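Local coordinates for protein DNA-entry nuclease inhibitor (Bacillus subtilis subsp. subtilis, PDB 4MQD) that inhibits the DNA-entry nuclease and plays a role in the competence of cells to be transformed, within a complex that governs binding and entry of donor DNA, at residues A[48-53]-A[109-114]; A[64-69]-A[103-108]; A[60-65]-A[90-95]. All coordinates share one frame; numbering follows the deposited sequence. Where two conformers were deposited one is given.

Contact 1: A[48-53]-A[109-114]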
loop_
_atom_site.group_PDB
_atom_site.type_symbol
_atom_site.label_atom_id
_atom_site.label_comp_id
_atom_site.label_asym_id
_atom_site.label_seq_id
_atom_site.Cartn_x
_atom_site.Cartn_y
_atom_site.Cartn_z
ATOM N N GLY A 48 3.127 -28.263 7.075
ATOM C CA GLY A 48 2.940 -27.502 5.850
ATOM C C GLY A 48 1.786 -26.527 5.978
ATOM O O GLY A 48 1.008 -26.356 5.040
ATOM N N ALA A 49 1.680 -25.881 7.139
ATOM C CA ALA A 49 0.580 -24.952 7.407
ATOM C C ALA A 49 1.069 -23.716 8.151
ATOM O O ALA A 49 1.964 -23.802 8.992
ATOM C CB ALA A 49 -0.512 -25.647 8.203
ATOM N N ILE A 50 0.476 -22.570 7.822
ATOM C CA ILE A 50 0.758 -21.311 8.505
ATOM C C ILE A 50 -0.556 -20.695 8.962
ATOM O O ILE A 50 -1.461 -20.489 8.153
ATOM C CB ILE A 50 1.471 -20.298 7.582
ATOM C CG1 ILE A 50 2.769 -20.887 7.018
ATOM C CG2 ILE A 50 1.758 -19.002 8.337
ATOM C CD1 ILE A 50 3.311 -20.133 5.821
ATOM N N SER A 51 -0.663 -20.411 10.259
ATOM C CA SER A 51 -1.800 -19.668 10.787
ATOM C C SER A 51 -1.387 -18.223 10.981
ATOM O O SER A 51 -0.326 -17.947 11.540
ATOM C CB SER A 51 -2.281 -20.252 12.112
ATOM O OG SER A 51 -2.625 -21.619 11.970
ATOM N N PHE A 52 -2.226 -17.308 10.508
ATOM C CA PHE A 52 -1.978 -15.884 10.663
ATOM C C PHE A 52 -2.904 -15.320 11.730
ATOM O O PHE A 52 -4.067 -15.712 11.825
ATOM C CB PHE A 52 -2.184 -15.156 9.334
ATOM C CG PHE A 52 -1.139 -15.475 8.304
ATOM C CD1 PHE A 52 0.131 -14.919 8.395
ATOM C CD2 PHE A 52 -1.418 -16.333 7.248
ATOM C CE1 PHE A 52 1.102 -15.211 7.451
ATOM C CE2 PHE A 52 -0.451 -16.630 6.301
ATOM C CZ PHE A 52 0.811 -16.067 6.403
ATOM N N GLU A 53 -2.375 -14.408 12.539
ATOM C CA GLU A 53 -3.159 -13.745 13.566
ATOM C C GLU A 53 -4.083 -12.716 12.926
ATOM O O GLU A 53 -3.675 -11.974 12.033
ATOM C CB GLU A 53 -2.238 -13.044 14.561
ATOM C CG GLU A 53 -2.954 -12.478 15.779
ATOM C CD GLU A 53 -2.231 -11.302 16.407
ATOM O OE1 GLU A 53 -1.356 -10.699 15.745
ATOM O OE2 GLU A 53 -2.552 -10.971 17.568
ATOM N N TYR A 109 7.420 -20.628 -1.899
ATOM C CA TYR A 109 6.936 -19.259 -2.004
ATOM C C TYR A 109 7.376 -18.431 -0.806
ATOM O O TYR A 109 7.709 -18.974 0.247
ATOM C CB TYR A 109 5.406 -19.235 -2.067
ATOM C CG TYR A 109 4.797 -19.967 -3.243
ATOM C CD1 TYR A 109 4.573 -21.340 -3.193
ATOM C CD2 TYR A 109 4.422 -19.283 -4.393
ATOM C CE1 TYR A 109 4.008 -22.014 -4.264
ATOM C CE2 TYR A 109 3.855 -19.948 -5.468
ATOM C CZ TYR A 109 3.649 -21.312 -5.398
ATOM O OH TYR A 109 3.083 -21.978 -6.462
ATOM N N GLN A 110 7.383 -17.114 -0.986
ATOM C CA GLN A 110 7.430 -16.176 0.130
ATOM C C GLN A 110 6.018 -15.641 0.320
ATOM O O GLN A 110 5.562 -14.774 -0.433
ATOM C CB GLN A 110 8.410 -15.031 -0.137
ATOM C CG GLN A 110 9.874 -15.416 0.028
ATOM C CD GLN A 110 10.242 -15.784 1.457
ATOM O OE1 GLN A 110 9.545 -15.429 2.411
ATOM N NE2 GLN A 110 11.348 -16.502 1.609
ATOM N N LEU A 111 5.326 -16.190 1.316
ATOM C CA LEU A 111 3.939 -15.844 1.584
ATOM C C LEU A 111 3.875 -14.630 2.503
ATOM O O LEU A 111 4.340 -14.686 3.644
ATOM C CB LEU A 111 3.219 -17.030 2.228
ATOM C CG LEU A 111 1.691 -16.958 2.282
ATOM C CD1 LEU A 111 1.097 -17.078 0.886
ATOM C CD2 LEU A 111 1.139 -18.044 3.194
ATOM N N THR A 112 3.304 -13.539 1.998
ATOM C CA THR A 112 3.156 -12.310 2.769
ATOM C C THR A 112 1.686 -12.053 3.086
ATOM O O THR A 112 0.826 -12.212 2.221
ATOM C CB THR A 112 3.738 -11.101 2.013
ATOM O OG1 THR A 112 5.131 -11.321 1.764
ATOM C CG2 THR A 112 3.571 -9.817 2.820
ATOM N N CYS A 113 1.409 -11.663 4.329
ATOM C CA CYS A 113 0.055 -11.330 4.765
ATOM C C CYS A 113 0.002 -9.906 5.315
ATOM O O CYS A 113 0.669 -9.592 6.305
ATOM C CB CYS A 113 -0.425 -12.312 5.836
ATOM S SG CYS A 113 -2.106 -11.997 6.437
ATOM N N TRP A 114 -0.784 -9.051 4.666
ATOM C CA TRP A 114 -1.015 -7.692 5.147
ATOM C C TRP A 114 -2.349 -7.633 5.874
ATOM O O TRP A 114 -3.367 -8.084 5.339
ATOM C CB TRP A 114 -1.051 -6.692 3.989
ATOM C CG TRP A 114 0.259 -6.431 3.318
ATOM C CD1 TRP A 114 1.167 -5.462 3.635
ATOM C CD2 TRP A 114 0.789 -7.121 2.184
ATOM N NE1 TRP A 114 2.239 -5.517 2.777
ATOM C CE2 TRP A 114 2.031 -6.525 1.874
ATOM C CE3 TRP A 114 0.337 -8.188 1.402
ATOM C CZ2 TRP A 114 2.828 -6.964 0.815
ATOM C CZ3 TRP A 114 1.128 -8.624 0.350
ATOM C CH2 TRP A 114 2.361 -8.014 0.067
#
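Two five-stranded beta-sheets face each other in this beta-sandwich, and F52 meets L111 and C113 in the core between them. Strands 49-53 and 109-114, one from each sheet, run nearly parallel at 20° with their axes 9.2 Å apart, a spacing that side chains must fill. The F52 ring is covered on both faces: C113 CB stands over one, 3.8 Å from the F52 ring centroid, while I50 CG2 of its own strand rests on the other. C113 SG, turned anti to its own backbone nitrogen (chi1 -179°), is also brought over the ring, 4.3 Å from the F52 ring centroid, a sulfur-aromatic contact. At the rim, L111 CD2 lies in the ring plane, 3.8 Å from F52 CE2. L111 CD2 also meets I50 CD1 at 4.0 Å, the two side chains passing alongside each other and pointing opposite ways. A flat, wide ring suits a place with neighbours on both faces and at its edge; an alanine here would probably open a gap between the sheets and leave C113 CB and SG without their aromatic partner. With all four residues buried, the contact rests on dispersion and on a polarisable sulfur meeting a pi face.

Contact 2: A[64-69]-A[103-108]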
loop_
_atom_site.group_PDB
_atom_site.type_symbol
_atom_site.label_atom_id
_atom_site.label_comp_id
_atom_site.label_asym_id
_atom_site.label_seq_id
_atom_site.Cartn_x
_atom_site.Cartn_y
_atom_site.Cartn_z
ATOM N N PHE A 64 -6.469 -13.192 -1.946
ATOM C CA PHE A 64 -5.311 -14.006 -2.290
ATOM C C PHE A 64 -4.739 -13.567 -3.632
ATOM O O PHE A 64 -5.490 -13.296 -4.571
ATOM C CB PHE A 64 -5.667 -15.489 -2.327
ATOM C CG PHE A 64 -4.468 -16.389 -2.272
ATOM C CD1 PHE A 64 -3.843 -16.652 -1.063
ATOM C CD2 PHE A 64 -3.947 -16.950 -3.429
ATOM C CE1 PHE A 64 -2.727 -17.469 -1.007
ATOM C CE2 PHE A 64 -2.833 -17.770 -3.381
ATOM C CZ PHE A 64 -2.221 -18.028 -2.168
ATOM N N ARG A 65 -3.412 -13.495 -3.709
ATOM C CA ARG A 65 -2.712 -13.088 -4.926
ATOM C C ARG A 65 -1.489 -13.959 -5.180
ATOM O O ARG A 65 -0.876 -14.469 -4.241
ATOM C CB ARG A 65 -2.255 -11.636 -4.817
ATOM C CG ARG A 65 -3.379 -10.627 -4.677
ATOM C CD ARG A 65 -2.821 -9.234 -4.468
ATOM N NE ARG A 65 -3.878 -8.258 -4.242
ATOM C CZ ARG A 65 -3.676 -6.969 -3.978
ATOM N NH1 ARG A 65 -2.444 -6.476 -3.898
ATOM N NH2 ARG A 65 -4.719 -6.167 -3.790
ATOM N N LEU A 66 -1.144 -14.110 -6.457
ATOM C CA LEU A 66 0.064 -14.815 -6.876
ATOM C C LEU A 66 0.956 -13.858 -7.672
ATOM O O LEU A 66 0.553 -13.360 -8.726
ATOM C CB LEU A 66 -0.303 -16.030 -7.732
ATOM C CG LEU A 66 0.833 -16.857 -8.344
ATOM C CD1 LEU A 66 1.788 -17.383 -7.283
ATOM C CD2 LEU A 66 0.260 -18.003 -9.163
ATOM N N ASN A 67 2.158 -13.604 -7.151
ATOM C CA ASN A 67 3.150 -12.737 -7.798
ATOM C C ASN A 67 2.622 -11.345 -8.144
ATOM O O ASN A 67 2.870 -10.825 -9.234
ATOM C CB ASN A 67 3.725 -13.415 -9.048
ATOM C CG ASN A 67 4.449 -14.708 -8.726
ATOM O OD1 ASN A 67 5.223 -14.776 -7.771
ATOM N ND2 ASN A 67 4.212 -15.740 -9.529
ATOM N N SER A 68 1.897 -10.744 -7.207
ATOM C CA SER A 68 1.400 -9.387 -7.383
ATOM C C SER A 68 2.526 -8.388 -7.152
ATOM O O SER A 68 3.349 -8.571 -6.256
ATOM C CB SER A 68 0.253 -9.098 -6.416
ATOM O OG SER A 68 -0.218 -7.771 -6.571
ATOM N N SER A 69 2.560 -7.342 -7.974
ATOM C CA SER A 69 3.482 -6.226 -7.787
ATOM C C SER A 69 2.746 -4.974 -7.311
ATOM O O SER A 69 3.361 -3.918 -7.147
ATOM C CB SER A 69 4.231 -5.932 -9.091
ATOM O OG SER A 69 3.336 -5.537 -10.117
ATOM N N ASP A 103 -6.107 -22.423 -6.322
ATOM C CA ASP A 103 -5.289 -23.250 -7.203
ATOM C C ASP A 103 -3.868 -22.686 -7.303
ATOM O O ASP A 103 -3.541 -21.945 -8.230
ATOM C CB ASP A 103 -5.939 -23.340 -8.591
ATOM C CG ASP A 103 -5.229 -24.317 -9.513
ATOM O OD1 ASP A 103 -4.781 -25.380 -9.033
ATOM O OD2 ASP A 103 -5.130 -24.025 -10.723
ATOM N N LEU A 104 -3.040 -23.039 -6.325
ATOM C CA LEU A 104 -1.644 -22.613 -6.283
ATOM C C LEU A 104 -0.754 -23.799 -6.663
ATOM O O LEU A 104 -0.891 -24.877 -6.083
ATOM C CB LEU A 104 -1.297 -22.116 -4.880
ATOM C CG LEU A 104 0.010 -21.341 -4.702
ATOM C CD1 LEU A 104 -0.006 -20.039 -5.490
ATOM C CD2 LEU A 104 0.257 -21.063 -3.227
ATOM N N PRO A 105 0.156 -23.615 -7.640
ATOM C CA PRO A 105 1.028 -24.723 -8.053
ATOM C C PRO A 105 1.997 -25.199 -6.969
ATOM O O PRO A 105 2.209 -24.505 -5.971
ATOM C CB PRO A 105 1.821 -24.140 -9.231
ATOM C CG PRO A 105 1.063 -22.943 -9.679
ATOM C CD PRO A 105 0.354 -22.416 -8.475
ATOM N N LYS A 106 2.576 -26.378 -7.183
ATOM C CA LYS A 106 3.600 -26.918 -6.289
ATOM C C LYS A 106 4.841 -26.035 -6.334
ATOM O O LYS A 106 5.159 -25.458 -7.376
ATOM C CB LYS A 106 3.996 -28.341 -6.701
ATOM C CG LYS A 106 2.867 -29.359 -6.675
ATOM C CD LYS A 106 3.392 -30.790 -6.746
ATOM C CE LYS A 106 4.065 -31.118 -8.074
ATOM N NZ LYS A 106 3.132 -31.044 -9.234
ATOM N N GLY A 107 5.538 -25.937 -5.206
ATOM C CA GLY A 107 6.788 -25.185 -5.136
ATOM C C GLY A 107 6.917 -24.338 -3.887
ATOM O O GLY A 107 6.047 -24.351 -3.014
ATOM N N ASP A 108 8.019 -23.596 -3.817
ATOM C CA ASP A 108 8.318 -22.734 -2.680
ATOM C C ASP A 108 7.853 -21.311 -2.955
ATOM O O ASP A 108 7.878 -20.846 -4.099
ATOM C CB ASP A 108 9.821 -22.740 -2.393
ATOM C CG ASP A 108 10.350 -24.126 -2.082
ATOM O OD1 ASP A 108 9.688 -24.863 -1.321
ATOM O OD2 ASP A 108 11.432 -24.478 -2.595
#
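The two methyls of L104 divide between F64 and L66. L104 comes from the loop that leads into strand 107-116, whereas F64 and L66 alternate with R65 near the C-terminal end of strand 59-66, both on the core side. The side chains of F64 and L104 are roughly perpendicular. The ring does not offer its face here: L104 CD2 lies at the edge, close to the ring plane, 4.1 Å from F64 CZ. The other branch, L104 CD1, serves L66, meeting L66 CD1 at 3.7 Å as the two leucines cross at a slant. The gamma branch gives leucine two methyls to share between two neighbours. L104 CG stands anti to the backbone nitrogen (chi1 -167°), which places the pair where CD1 meets L66 and CD2 meets F64. Farther out, L66 CD2 only brushes P105 CD at 4.5 Å, at the exposed border of the patch. The rigid ring of P105 suits an exposed loop position where no backbone N-H donor is needed, and its carbonyl oxygen receives the Y109 hydroxyl in a hydrogen bond. Around the three, W8 meets the F64 ring edge-to-face, and Y109 packs on both leucines. Across these two segments the contact is wholly apolar: methyls and an aromatic edge pack the loop against the end of strand 59-66 through van der Waals contact, without directional bonds, while P105 itself remains exposed to solvent.

Contact 3: A[60-65]-A[90-95]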
loop_
_atom_site.group_PDB
_atom_site.type_symbol
_atom_site.label_atom_id
_atom_site.label_comp_id
_atom_site.label_asym_id
_atom_site.label_seq_id
_atom_site.Cartn_x
_atom_site.Cartn_y
_atom_site.Cartn_z
ATOM N N ALA A 60 -14.546 -11.154 7.719
ATOM C CA ALA A 60 -13.418 -10.520 7.045
ATOM C C ALA A 60 -13.351 -10.957 5.589
ATOM O O ALA A 60 -14.009 -11.919 5.190
ATOM C CB ALA A 60 -12.124 -10.874 7.757
ATOM N N PHE A 61 -12.556 -10.239 4.800
ATOM C CA PHE A 61 -12.316 -10.595 3.406
ATOM C C PHE A 61 -10.876 -11.059 3.225
ATOM O O PHE A 61 -9.946 -10.426 3.727
ATOM C CB PHE A 61 -12.606 -9.406 2.484
ATOM C CG PHE A 61 -14.070 -9.137 2.290
ATOM C CD1 PHE A 61 -14.807 -9.869 1.368
ATOM C CD2 PHE A 61 -14.714 -8.157 3.032
ATOM C CE1 PHE A 61 -16.158 -9.628 1.186
ATOM C CE2 PHE A 61 -16.067 -7.909 2.854
ATOM C CZ PHE A 61 -16.789 -8.646 1.930
ATOM N N ILE A 62 -10.707 -12.174 2.517
ATOM C CA ILE A 62 -9.393 -12.695 2.163
ATOM C C ILE A 62 -9.121 -12.372 0.697
ATOM O O ILE A 62 -9.870 -12.804 -0.177
ATOM C CB ILE A 62 -9.321 -14.228 2.352
ATOM C CG1 ILE A 62 -9.702 -14.622 3.789
ATOM C CG2 ILE A 62 -7.939 -14.754 1.979
ATOM C CD1 ILE A 62 -8.775 -14.090 4.865
ATOM N N LEU A 63 -8.062 -11.607 0.440
ATOM C CA LEU A 63 -7.612 -11.313 -0.925
ATOM C C LEU A 63 -6.340 -12.093 -1.211
ATOM O O LEU A 63 -5.255 -11.706 -0.767
ATOM C CB LEU A 63 -7.347 -9.814 -1.111
ATOM C CG LEU A 63 -8.530 -8.968 -1.574
ATOM C CD1 LEU A 63 -9.702 -9.108 -0.614
ATOM C CD2 LEU A 63 -8.112 -7.510 -1.717
ATOM N N PHE A 64 -6.469 -13.192 -1.946
ATOM C CA PHE A 64 -5.311 -14.006 -2.290
ATOM C C PHE A 64 -4.739 -13.567 -3.632
ATOM O O PHE A 64 -5.490 -13.296 -4.571
ATOM C CB PHE A 64 -5.667 -15.489 -2.327
ATOM C CG PHE A 64 -4.468 -16.389 -2.272
ATOM C CD1 PHE A 64 -3.843 -16.652 -1.063
ATOM C CD2 PHE A 64 -3.947 -16.950 -3.429
ATOM C CE1 PHE A 64 -2.727 -17.469 -1.007
ATOM C CE2 PHE A 64 -2.833 -17.770 -3.381
ATOM C CZ PHE A 64 -2.221 -18.028 -2.168
ATOM N N ARG A 65 -3.412 -13.495 -3.709
ATOM C CA ARG A 65 -2.712 -13.088 -4.926
ATOM C C ARG A 65 -1.489 -13.959 -5.180
ATOM O O ARG A 65 -0.876 -14.469 -4.241
ATOM C CB ARG A 65 -2.255 -11.636 -4.817
ATOM C CG ARG A 65 -3.379 -10.627 -4.677
ATOM C CD ARG A 65 -2.821 -9.234 -4.468
ATOM N NE ARG A 65 -3.878 -8.258 -4.242
ATOM C CZ ARG A 65 -3.676 -6.969 -3.978
ATOM N NH1 ARG A 65 -2.444 -6.476 -3.898
ATOM N NH2 ARG A 65 -4.719 -6.167 -3.790
ATOM N N ILE A 90 -4.143 -25.160 -2.376
ATOM C CA ILE A 90 -4.126 -24.877 -0.940
ATOM C C ILE A 90 -5.525 -24.529 -0.441
ATOM O O ILE A 90 -6.431 -24.290 -1.238
ATOM C CB ILE A 90 -3.187 -23.702 -0.594
ATOM C CG1 ILE A 90 -3.607 -22.430 -1.339
ATOM C CG2 ILE A 90 -1.746 -24.061 -0.922
ATOM C CD1 ILE A 90 -2.993 -21.164 -0.783
ATOM N N HIS A 91 -5.687 -24.503 0.879
ATOM C CA HIS A 91 -6.923 -24.039 1.504
ATOM C C HIS A 91 -6.636 -22.904 2.472
ATOM O O HIS A 91 -5.529 -22.783 2.994
ATOM C CB HIS A 91 -7.611 -25.166 2.273
ATOM C CG HIS A 91 -8.068 -26.302 1.413
ATOM N ND1 HIS A 91 -8.968 -26.143 0.382
ATOM C CD2 HIS A 91 -7.765 -27.621 1.449
ATOM C CE1 HIS A 91 -9.189 -27.313 -0.190
ATOM N NE2 HIS A 91 -8.472 -28.226 0.439
ATOM N N ILE A 92 -7.646 -22.070 2.699
ATOM C CA ILE A 92 -7.616 -21.076 3.766
ATOM C C ILE A 92 -8.908 -21.218 4.557
ATOM O O ILE A 92 -9.986 -21.348 3.975
ATOM C CB ILE A 92 -7.470 -19.640 3.227
ATOM C CG1 ILE A 92 -6.179 -19.520 2.405
ATOM C CG2 ILE A 92 -7.484 -18.642 4.379
ATOM C CD1 ILE A 92 -5.901 -18.132 1.864
ATOM N N GLU A 93 -8.794 -21.206 5.881
ATOM C CA GLU A 93 -9.936 -21.478 6.743
ATOM C C GLU A 93 -9.687 -21.004 8.172
ATOM O O GLU A 93 -8.559 -21.047 8.665
ATOM C CB GLU A 93 -10.235 -22.984 6.744
ATOM C CG GLU A 93 -11.590 -23.353 7.330
ATOM C CD GLU A 93 -11.880 -24.842 7.288
ATOM O OE1 GLU A 93 -11.224 -25.573 6.515
ATOM O OE2 GLU A 93 -12.778 -25.283 8.036
ATOM N N SER A 94 -10.749 -20.533 8.820
ATOM C CA SER A 94 -10.732 -20.255 10.251
ATOM C C SER A 94 -11.541 -21.351 10.937
ATOM O O SER A 94 -12.056 -22.251 10.278
ATOM C CB SER A 94 -11.325 -18.875 10.545
ATOM O OG SER A 94 -11.121 -18.512 11.899
ATOM N N ILE A 95 -11.658 -21.277 12.256
ATOM C CA ILE A 95 -12.323 -22.333 13.013
ATOM C C ILE A 95 -13.838 -22.306 12.771
ATOM O O ILE A 95 -14.512 -21.327 13.095
ATOM C CB ILE A 95 -11.966 -22.243 14.510
ATOM C CG1 ILE A 95 -10.468 -22.534 14.687
ATOM C CG2 ILE A 95 -12.788 -23.229 15.331
ATOM C CD1 ILE A 95 -9.847 -21.907 15.910
#
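Strands 60-65 and 90-93 run nearly antiparallel, at 161°, with their axes 10.1 Å apart. They belong to different sheets of the beta-sandwich, and that separation is the gap between its layers, too wide for backbone pairing and bridged by side chains instead. I62 and I92 lie nearest across it, their CA atoms 8.7 Å apart. On each strand the alternation of residues sends I62 and F64, and I90 and I92, into the core, while E93 points away and forms a salt bridge with R99. Beta-branched isoleucine suits such places, being at ease in extended chain, with apolar bulk close to the backbone and a CD1 methyl that reaches across. I92 is the main filler: with CG1 anti to the carbonyl carbon (chi1 -59°) and its chain extended beyond, its end touches two residues at once. I92 CD1 meets I62 CG2 and F64 CD1, each at 3.9 Å, crossing both side chains at a slant. I130, from strand 127-134, also packs against I62, F64 and I92, and V22 lies against both I90 and I92 from their own sheet. I90 and F64 extend to meet each other from opposite strands. In I90, CG1 occupies the crowded position between backbone nitrogen and carbonyl carbon (chi1 59°), and the chain then extends so that I90 CD1 comes to 3.5 Å from F64 CZ and 3.7 Å from F64 CE1.

In the fold
Contacts 1 and 3 bridge the two sheets of one beta-sandwich, while contact 2 packs the loop entering strand 107-116 against strand 59-66, two strands of the same sheet. Contacts 1 and 3 sit near the middle of the core, each centred about 5 Å from the centre of the chain and about 10 Å from one another; the centre of contact 2, about 12 Å from the chain centre, lies toward one end. F64 is shared by contacts 2 and 3, and L111 CD1 of contact 1 approaches F64 CE1 at 4.3 Å. Contacts 1 and 2 both use strand 107-116, and Y109 CE2 packs on L66 CD1 at 3.8 Å. L104 CD2 lies 4.1 Å from I90 CD1, so the three contacts touch one another through apolar packing.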